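PDB 4ZXO: glycosyl hydrolase family 26 from Bacteroides ovatus, which hydrolyses beta-mannosidic linkages in mannans, acting as a beta-mannanase in galactomannan breakdown. Local coordinates for residues 77-81 against 82-86. Sequence-based numbering, arbitrary orientation.
Sequences DKVSF and AHLRE
Ser80 is the N-cap of helix 81-93, its side chain meeting the backbone N of His83; the helix follows strand 60-64 in the TIM-barrel fold of this glycoside hydrolase family 26 enzyme. Ser80 OG accepts from His83 N at 2.9 Å, with an N-H...O angle of 150°. With chi1 at 68°, OG folds back over its own main chain toward the first helical turn. Were the residue an alanine, OG would be gone, and His83 N would probably be left without its side-chain acceptor at the start of the helix. The main chain continues the first turn: Leu84 N bonds to Ser80 O and Arg85 N to Phe81 O, each at 2.9 Å. Apolar contacts gather on the buried side. Val79 CG1 meets Leu84 CD2 at 3.7 Å, the two side chains crossing at about a right angle. Phe81 and Leu84 instead run side by side, with Phe81 CD1 4.0 Å from Leu84 CD1. Phe145 of helix 132-147 packs against Phe81, Leu84 and Arg85, whose NE bonds to Ser148. On the exposed side a water accepts from Ser80 N and sits in the plane of the His83 ring, 2.8 Å from His83 ND1.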
loop_
_atom_site.group_PDB
_atom_site.type_symbol
_atom_site.label_atom_id
_atom_site.label_comp_id
_atom_site.label_asym_id
_atom_site.label_seq_id
_atom_site.Cartn_x
_atom_site.Cartn_y
_atom_site.Cartn_z
ATOM N N ASP A 77 -0.009 14.455 -5.525
ATOM C CA ASP A 77 1.043 14.276 -6.539
ATOM C C ASP A 77 0.558 14.731 -7.906
ATOM O O ASP A 77 1.140 14.390 -8.936
ATOM C CB ASP A 77 1.510 12.812 -6.523
ATOM C CG ASP A 77 2.351 12.518 -5.283
ATOM O OD1 ASP A 77 3.225 13.342 -4.979
ATOM O OD2 ASP A 77 2.159 11.531 -4.552
ATOM N N LYS A 78 -0.492 15.549 -7.904
ATOM C CA LYS A 78 -1.013 16.222 -9.094
ATOM C C LYS A 78 -1.611 15.235 -10.121
ATOM O O LYS A 78 -1.651 15.527 -11.336
ATOM C CB LYS A 78 0.057 17.119 -9.740
ATOM C CG LYS A 78 0.574 18.135 -8.743
ATOM C CD LYS A 78 1.451 19.192 -9.453
ATOM C CE LYS A 78 2.022 20.193 -8.416
ATOM N NZ LYS A 78 2.839 21.268 -9.065
ATOM N N VAL A 79 -2.130 14.092 -9.633
ATOM C CA VAL A 79 -2.836 13.170 -10.511
ATOM C C VAL A 79 -4.327 13.304 -10.263
ATOM O O VAL A 79 -4.764 13.308 -9.092
ATOM C CB VAL A 79 -2.438 11.703 -10.255
ATOM C CG1 VAL A 79 -3.153 10.796 -11.250
ATOM C CG2 VAL A 79 -0.912 11.536 -10.432
ATOM N N SER A 80 -5.138 13.444 -11.321
ATOM C CA SER A 80 -6.540 13.723 -11.046
ATOM C C SER A 80 -7.222 12.472 -10.473
ATOM O O SER A 80 -6.866 11.353 -10.818
ATOM C CB SER A 80 -7.303 14.176 -12.305
ATOM O OG SER A 80 -7.413 13.083 -13.246
ATOM N N PHE A 81 -8.225 12.685 -9.649
ATOM C CA PHE A 81 -8.982 11.570 -9.127
ATOM C C PHE A 81 -9.721 10.862 -10.247
ATOM O O PHE A 81 -9.902 9.640 -10.190
ATOM C CB PHE A 81 -9.940 12.044 -8.026
ATOM C CG PHE A 81 -9.201 12.561 -6.827
ATOM C CD1 PHE A 81 -8.384 11.701 -6.107
ATOM C CD2 PHE A 81 -9.257 13.914 -6.466
ATOM C CE1 PHE A 81 -7.642 12.167 -5.032
ATOM C CE2 PHE A 81 -8.492 14.406 -5.423
ATOM C CZ PHE A 81 -7.678 13.514 -4.679
ATOM N N ALA A 82 -10.146 11.587 -11.281
ATOM C CA ALA A 82 -10.828 10.910 -12.379
ATOM C C ALA A 82 -9.839 9.983 -13.128
ATOM O O ALA A 82 -10.206 8.870 -13.584
ATOM C CB ALA A 82 -11.453 11.924 -13.329
ATOM N N HIS A 83 -8.570 10.406 -13.231
ATOM C CA HIS A 83 -7.542 9.492 -13.812
ATOM C C HIS A 83 -7.257 8.310 -12.909
ATOM O O HIS A 83 -7.180 7.163 -13.396
ATOM C CB HIS A 83 -6.214 10.210 -14.070
ATOM C CG HIS A 83 -6.143 10.865 -15.416
ATOM N ND1 HIS A 83 -5.448 12.040 -15.631
ATOM C CD2 HIS A 83 -6.581 10.440 -16.644
ATOM C CE1 HIS A 83 -5.489 12.334 -16.927
ATOM N NE2 HIS A 83 -6.192 11.398 -17.561
ATOM N N LEU A 84 -7.130 8.543 -11.594
ATOM C CA LEU A 84 -6.922 7.406 -10.668
ATOM C C LEU A 84 -8.042 6.386 -10.848
ATOM O O LEU A 84 -7.802 5.164 -10.889
ATOM C CB LEU A 84 -6.911 7.858 -9.209
ATOM C CG LEU A 84 -5.701 8.722 -8.833
ATOM C CD1 LEU A 84 -5.720 9.046 -7.332
ATOM C CD2 LEU A 84 -4.396 8.002 -9.179
ATOM N N ARG A 85 -9.292 6.862 -10.929
ATOM C CA ARG A 85 -10.381 5.898 -11.110
ATOM C C ARG A 85 -10.245 5.090 -12.402
ATOM O O ARG A 85 -10.400 3.884 -12.411
ATOM C CB ARG A 85 -11.731 6.589 -11.080
ATOM C CG ARG A 85 -12.863 5.658 -11.353
ATOM C CD ARG A 85 -14.157 6.447 -11.345
ATOM N NE ARG A 85 -14.356 7.278 -10.160
ATOM C CZ ARG A 85 -14.277 8.605 -10.119
ATOM N NH1 ARG A 85 -13.998 9.287 -11.223
ATOM N NH2 ARG A 85 -14.474 9.252 -8.954
ATOM N N GLU A 86 -9.840 5.735 -13.484
ATOM C CA GLU A 86 -9.572 5.008 -14.731
ATOM C C GLU A 86 -8.482 3.967 -14.577
ATOM O O GLU A 86 -8.637 2.829 -15.017
ATOM C CB GLU A 86 -9.129 5.966 -15.819
ATOM C CG GLU A 86 -10.179 6.692 -16.503
ATOM C CD GLU A 86 -9.603 7.442 -17.719
ATOM O OE1 GLU A 86 -8.379 7.704 -17.756
ATOM O OE2 GLU A 86 -10.354 7.728 -18.661
HETATM O O HOH W 1 -3.988 13.747 -13.918
#